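Local coordinates for UDP-N-acetylglucosamine--peptide N-acetylglucosaminyltransferase stabilizing protein GtfB (Streptococcus gordonii, PDB 5E9T) that partners the glycosyltransferase GtfA in a complex that attaches the first GlcNAc to the serine-rich adhesin GspB, serving as its substrate-binding, stabilizing subunit, at residues Y389-H394 with L422-R427; D352-I357 with L375-F380. All coordinates share one frame; numbering follows the deposited sequence.

Contact 1 (Y389-H394 with L422-R427); sequences YIAQQH and LQAQGR
Ala391 and His394 meet Ala424 where a loop packs against helix 415-428, in what is probably the C-terminal Rossmann-like half of a GT-B-type fold. The loop follows strand 376-379, and residues 389-394 meet the helix at Ala424 and Gln425. The backbones come nearest at Ala391 and Gln425, whose CA atoms are 4.6 Å apart, a close spacing consistent with the small side chain of Ala391.

Apolar packing centres on the methyl of Ala424. The CB of Ala391 points at the helix and lies 4.1 Å from Ala424 CB, while also facing that residue's carbonyl, with Ala391 CB 3.4 Å from Ala424 O. The Ala424 methyl is approached from a second direction by the imidazole of His394, whose CE1 is 3.4 Å from Ala424 CB at an oblique angle to the ring. Chi1 of -69° sets CG beside the backbone N of His394, and chi2 of 61° then turns the ring so that CE1 comes to the helix.

Polar groups contribute no hydrogen bond across the interface. Gln425 sends its amide past the loop to the backbone of Leu375 and Ile377, the chain running extended beyond CG (chi2 177°). Tyr389 directs its ring away from the helix segment, stacking on Phe371 and bonding through OH to Arg368. What remains between these two residues is a van der Waals approach at the root of the glutamine: Tyr389 O lies 3.5 Å from Gln425 CB.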
loop_
_atom_site.group_PDB
_atom_site.type_symbol
_atom_site.label_atom_id
_atom_site.label_comp_id
_atom_site.label_asym_id
_atom_site.label_seq_id
_atom_site.Cartn_x
_atom_site.Cartn_y
_atom_site.Cartn_z
ATOM N N TYR B 389 18.000 -34.497 28.358
ATOM C CA TYR B 389 17.383 -35.441 29.285
ATOM C C TYR B 389 17.316 -36.877 28.783
ATOM O O TYR B 389 16.767 -37.730 29.489
ATOM C CB TYR B 389 15.968 -34.981 29.643
ATOM C CG TYR B 389 15.897 -33.533 30.047
ATOM C CD1 TYR B 389 14.737 -32.817 29.910
ATOM C CD2 TYR B 389 16.984 -32.886 30.579
ATOM C CE1 TYR B 389 14.673 -31.488 30.269
ATOM C CE2 TYR B 389 16.924 -31.561 30.941
ATOM C CZ TYR B 389 15.765 -30.864 30.790
ATOM O OH TYR B 389 15.702 -29.540 31.159
ATOM N N ILE B 390 17.822 -37.181 27.593
ATOM C CA ILE B 390 17.782 -38.546 27.082
ATOM C C ILE B 390 19.203 -39.081 27.016
ATOM O O ILE B 390 20.110 -38.423 26.492
ATOM C CB ILE B 390 17.065 -38.643 25.722
ATOM C CG1 ILE B 390 16.789 -40.110 25.385
ATOM C CG2 ILE B 390 17.856 -37.959 24.617
ATOM C CD1 ILE B 390 16.061 -40.324 24.086
ATOM N N ALA B 391 19.396 -40.267 27.582
ATOM C CA ALA B 391 20.709 -40.881 27.599
ATOM C C ALA B 391 21.049 -41.461 26.233
ATOM O O ALA B 391 20.173 -41.815 25.442
ATOM C CB ALA B 391 20.772 -41.980 28.658
ATOM N N GLN B 392 22.353 -41.552 25.969
ATOM C CA GLN B 392 22.848 -42.155 24.738
ATOM C C GLN B 392 22.342 -43.579 24.564
ATOM O O GLN B 392 21.995 -43.990 23.451
ATOM C CB GLN B 392 24.372 -42.153 24.747
ATOM C CG GLN B 392 25.005 -42.527 23.430
ATOM C CD GLN B 392 25.053 -41.376 22.468
ATOM O OE1 GLN B 392 24.061 -41.038 21.826
ATOM N NE2 GLN B 392 26.220 -40.764 22.354
ATOM N N GLN B 393 22.331 -44.364 25.645
ATOM C CA GLN B 393 21.961 -45.774 25.528
ATOM C C GLN B 393 20.529 -45.911 25.042
ATOM O O GLN B 393 20.168 -46.872 24.345
ATOM C CB GLN B 393 22.123 -46.451 26.885
ATOM C CG GLN B 393 23.428 -46.077 27.569
ATOM C CD GLN B 393 23.231 -45.090 28.700
ATOM O OE1 GLN B 393 22.239 -45.151 29.409
ATOM N NE2 GLN B 393 24.181 -44.179 28.877
ATOM N N HIS B 394 19.709 -44.936 25.405
ATOM C CA HIS B 394 18.285 -44.905 25.135
ATOM C C HIS B 394 17.948 -44.391 23.736
ATOM O O HIS B 394 16.932 -44.812 23.164
ATOM C CB HIS B 394 17.631 -44.083 26.254
ATOM C CG HIS B 394 17.668 -44.777 27.582
ATOM N ND1 HIS B 394 18.843 -45.123 28.215
ATOM C CD2 HIS B 394 16.669 -45.259 28.357
ATOM C CE1 HIS B 394 18.557 -45.749 29.346
ATOM N NE2 HIS B 394 17.243 -45.846 29.453
ATOM N N LEU B 422 16.756 -45.268 34.618
ATOM C CA LEU B 422 16.481 -43.887 35.006
ATOM C C LEU B 422 17.644 -43.248 35.742
ATOM O O LEU B 422 17.603 -42.041 36.006
ATOM C CB LEU B 422 15.208 -43.778 35.854
ATOM C CG LEU B 422 13.967 -44.393 35.224
ATOM C CD1 LEU B 422 12.680 -43.776 35.753
ATOM C CD2 LEU B 422 14.048 -44.233 33.744
ATOM N N GLN B 423 18.661 -44.026 36.095
ATOM C CA GLN B 423 19.953 -43.447 36.412
ATOM C C GLN B 423 20.795 -43.237 35.169
ATOM O O GLN B 423 21.768 -42.481 35.213
ATOM C CB GLN B 423 20.699 -44.327 37.416
ATOM C CG GLN B 423 19.958 -44.509 38.731
ATOM C CD GLN B 423 19.561 -43.193 39.384
ATOM O OE1 GLN B 423 20.163 -42.146 39.134
ATOM N NE2 GLN B 423 18.532 -43.240 40.223
ATOM N N ALA B 424 20.426 -43.875 34.061
ATOM C CA ALA B 424 21.092 -43.610 32.795
ATOM C C ALA B 424 20.725 -42.229 32.267
ATOM O O ALA B 424 21.605 -41.417 31.957
ATOM C CB ALA B 424 20.721 -44.697 31.793
ATOM N N GLN B 425 19.424 -41.945 32.164
ATOM C CA GLN B 425 18.992 -40.592 31.833
ATOM C C GLN B 425 19.157 -39.658 33.024
ATOM O O GLN B 425 19.293 -38.442 32.843
ATOM C CB GLN B 425 17.539 -40.604 31.351
ATOM C CG GLN B 425 16.512 -40.334 32.441
ATOM C CD GLN B 425 15.091 -40.295 31.912
ATOM O OE1 GLN B 425 14.818 -40.742 30.799
ATOM N NE2 GLN B 425 14.179 -39.751 32.709
ATOM N N GLY B 426 19.148 -40.203 34.242
ATOM C CA GLY B 426 19.431 -39.382 35.406
ATOM C C GLY B 426 20.856 -38.868 35.413
ATOM O O GLY B 426 21.106 -37.707 35.751
ATOM N N ARG B 427 21.814 -39.723 35.036
ATOM C CA ARG B 427 23.201 -39.282 34.910
ATOM C C ARG B 427 23.375 -38.327 33.744
ATOM O O ARG B 427 24.083 -37.321 33.859
ATOM C CB ARG B 427 24.130 -40.479 34.721
ATOM C CG ARG B 427 24.413 -41.229 35.995
ATOM C CD ARG B 427 24.961 -42.618 35.721
ATOM N NE ARG B 427 24.651 -43.516 36.820
ATOM C CZ ARG B 427 24.880 -43.246 38.096
ATOM N NH1 ARG B 427 25.427 -42.091 38.465
ATOM N NH2 ARG B 427 24.561 -44.142 39.022
#

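Contact 2 (D352-I357 with L375-F380); sequences DIYLDI and LLILGF
Tyr354 pairs through its backbone with Leu376 and Leu378, bracketing Ile377 in a parallel register. Tyr354 N donates to Leu376 O at 3.0 Å, and Tyr354 O accepts from Leu378 N at 3.2 Å. One step earlier, Leu376 N bonds to Asp352 O at 3.1 Å; one step later, Asp356 N reaches Leu378 O, a bond whose modelled length is too short to be trusted at this resolution. The strand segments 353-356 and 376-379 approach to 4.4 Å between axes and diverge in direction by 20°.

Side chains add apolar contacts. Leu375 CD2 reaches Tyr354 CB at 4.2 Å. The CG2 branch of Ile377 comes obliquely to the ring, 4.3 Å from Tyr354 CD2; because CG1 takes the place beside the backbone N (chi1 -44°), CG2 is set opposite that N and turned to the neighbouring strand. Past the paired residues, Ile357 CG2 meets Phe380 CE1 at 4.1 Å, the two side chains crossing at a slant.

Further out, the two faces have different cover. Helix 366-372 lies over Tyr354 and Asp356 through Ala366, Ala370 and Val367, whereas Met418, Ala421 and Leu422 of helix 415-428 pack on Leu376. Strand 287-291 touches Ile353 and Leu355, and its Leu291 N is bonded to the phenolic oxygen of Tyr354. Asp352, at the start, is held by salt bridges to Arg280 and Arg285. Two adjacent parallel strands joined through a helix packed on their face make this a beta-alpha-beta crossover, the building unit of Rossmann-like domains.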
loop_
_atom_site.group_PDB
_atom_site.type_symbol
_atom_site.label_atom_id
_atom_site.label_comp_id
_atom_site.label_asym_id
_atom_site.label_seq_id
_atom_site.Cartn_x
_atom_site.Cartn_y
_atom_site.Cartn_z
ATOM N N ASP B 352 4.300 -44.008 32.436
ATOM C CA ASP B 352 5.664 -44.035 32.944
ATOM C C ASP B 352 6.745 -44.049 31.872
ATOM O O ASP B 352 7.928 -44.140 32.215
ATOM C CB ASP B 352 5.833 -45.210 33.901
ATOM C CG ASP B 352 5.176 -44.935 35.222
ATOM O OD1 ASP B 352 5.070 -43.737 35.570
ATOM O OD2 ASP B 352 4.770 -45.885 35.913
ATOM N N ILE B 353 6.389 -43.991 30.594
ATOM C CA ILE B 353 7.376 -43.772 29.548
ATOM C C ILE B 353 6.963 -42.540 28.762
ATOM O O ILE B 353 5.800 -42.128 28.767
ATOM C CB ILE B 353 7.531 -44.985 28.606
ATOM C CG1 ILE B 353 6.204 -45.304 27.916
ATOM C CG2 ILE B 353 8.067 -46.192 29.352
ATOM C CD1 ILE B 353 6.089 -44.694 26.538
ATOM N N TYR B 354 7.939 -41.941 28.084
ATOM C CA TYR B 354 7.657 -41.006 27.002
ATOM C C TYR B 354 8.547 -41.389 25.830
ATOM O O TYR B 354 9.765 -41.191 25.883
ATOM C CB TYR B 354 7.891 -39.551 27.424
ATOM C CG TYR B 354 7.467 -38.560 26.358
ATOM C CD1 TYR B 354 6.309 -37.815 26.493
ATOM C CD2 TYR B 354 8.219 -38.378 25.212
ATOM C CE1 TYR B 354 5.913 -36.918 25.508
ATOM C CE2 TYR B 354 7.833 -37.490 24.231
ATOM C CZ TYR B 354 6.683 -36.762 24.380
ATOM O OH TYR B 354 6.315 -35.878 23.391
ATOM N N LEU B 355 7.942 -41.886 24.757
ATOM C CA LEU B 355 8.688 -42.149 23.537
ATOM C C LEU B 355 8.753 -40.851 22.746
ATOM O O LEU B 355 7.709 -40.271 22.429
ATOM C CB LEU B 355 8.013 -43.253 22.723
ATOM C CG LEU B 355 7.813 -44.615 23.383
ATOM C CD1 LEU B 355 6.548 -45.307 22.865
ATOM C CD2 LEU B 355 9.043 -45.495 23.176
ATOM N N ASP B 356 9.955 -40.387 22.401
ATOM C CA ASP B 356 10.031 -39.143 21.641
ATOM C C ASP B 356 10.127 -39.608 20.197
ATOM O O ASP B 356 11.206 -39.778 19.631
ATOM C CB ASP B 356 11.228 -38.309 22.081
ATOM C CG ASP B 356 11.087 -36.846 21.722
ATOM O OD1 ASP B 356 9.945 -36.405 21.473
ATOM O OD2 ASP B 356 12.115 -36.136 21.708
ATOM N N ILE B 357 8.948 -39.801 19.614
ATOM C CA ILE B 357 8.795 -40.437 18.313
ATOM C C ILE B 357 8.195 -39.524 17.257
ATOM O O ILE B 357 8.180 -39.897 16.074
ATOM C CB ILE B 357 7.951 -41.714 18.472
ATOM C CG1 ILE B 357 6.873 -41.423 19.517
ATOM C CG2 ILE B 357 8.817 -42.848 18.969
ATOM C CD1 ILE B 357 5.882 -42.525 19.734
ATOM N N LEU B 375 9.323 -40.149 34.012
ATOM C CA LEU B 375 9.060 -41.022 32.878
ATOM C C LEU B 375 10.364 -41.311 32.148
ATOM O O LEU B 375 11.177 -40.408 31.923
ATOM C CB LEU B 375 8.061 -40.375 31.917
ATOM C CG LEU B 375 6.567 -40.389 32.237
ATOM C CD1 LEU B 375 6.249 -39.528 33.439
ATOM C CD2 LEU B 375 5.771 -39.923 31.032
ATOM N N LEU B 376 10.569 -42.577 31.779
ATOM C CA LEU B 376 11.751 -42.935 31.005
ATOM C C LEU B 376 11.535 -42.560 29.549
ATOM O O LEU B 376 10.603 -43.054 28.902
ATOM C CB LEU B 376 12.083 -44.419 31.103
ATOM C CG LEU B 376 13.155 -44.702 30.051
ATOM C CD1 LEU B 376 14.498 -44.033 30.403
ATOM C CD2 LEU B 376 13.340 -46.191 29.816
ATOM N N ILE B 377 12.416 -41.720 29.028
ATOM C CA ILE B 377 12.311 -41.198 27.673
ATOM C C ILE B 377 13.217 -41.990 26.739
ATOM O O ILE B 377 14.382 -42.252 27.066
ATOM C CB ILE B 377 12.683 -39.705 27.653
ATOM C CG1 ILE B 377 12.023 -38.982 28.830
ATOM C CG2 ILE B 377 12.302 -39.086 26.315
ATOM C CD1 ILE B 377 12.601 -37.621 29.087
ATOM N N LEU B 378 12.685 -42.362 25.565
ATOM C CA LEU B 378 13.468 -42.913 24.461
ATOM C C LEU B 378 12.950 -42.349 23.149
ATOM O O LEU B 378 11.778 -41.987 23.035
ATOM C CB LEU B 378 13.396 -44.443 24.340
ATOM C CG LEU B 378 13.306 -45.298 25.588
ATOM C CD1 LEU B 378 13.058 -46.786 25.289
ATOM C CD2 LEU B 378 14.555 -45.067 26.211
ATOM N N GLY B 379 13.811 -42.351 22.137
ATOM C CA GLY B 379 13.397 -41.992 20.792
ATOM C C GLY B 379 14.486 -42.352 19.808
ATOM O O GLY B 379 15.471 -43.011 20.153
ATOM N N PHE B 380 14.290 -41.905 18.569
ATOM C CA PHE B 380 15.237 -42.070 17.478
ATOM C C PHE B 380 16.029 -40.778 17.324
ATOM O O PHE B 380 15.810 -39.825 18.059
ATOM C CB PHE B 380 14.481 -42.453 16.212
ATOM C CG PHE B 380 13.552 -43.610 16.418
ATOM C CD1 PHE B 380 12.224 -43.542 16.056
ATOM C CD2 PHE B 380 14.005 -44.761 17.012
ATOM C CE1 PHE B 380 11.380 -44.621 16.276
ATOM C CE2 PHE B 380 13.171 -45.830 17.233
ATOM C CZ PHE B 380 11.860 -45.759 16.864
#

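In the fold
Contact 2 comes first along the chain, and contact 1 forms from the loop and helix that follow it; their centres lie 11 Å apart. Gln425 joins them: its OE1 is 3.1 Å from Ile377 N and its NE2 3.2 Å from Leu375 O, both probable hydrogen bonds, so a helix side chain meets backbone groups of Leu375 and Ile377 that do not pair with strand 353-356. His394 adds an apolar link, its CD2 packing on Leu376 and Leu378. Gln425 thus ties strand 376-379 to helix 415-428, with the loop of contact 1 packed beside them. No other protein chain of the assembly touches any of the four segments, which places both contacts within the subunit's own architecture.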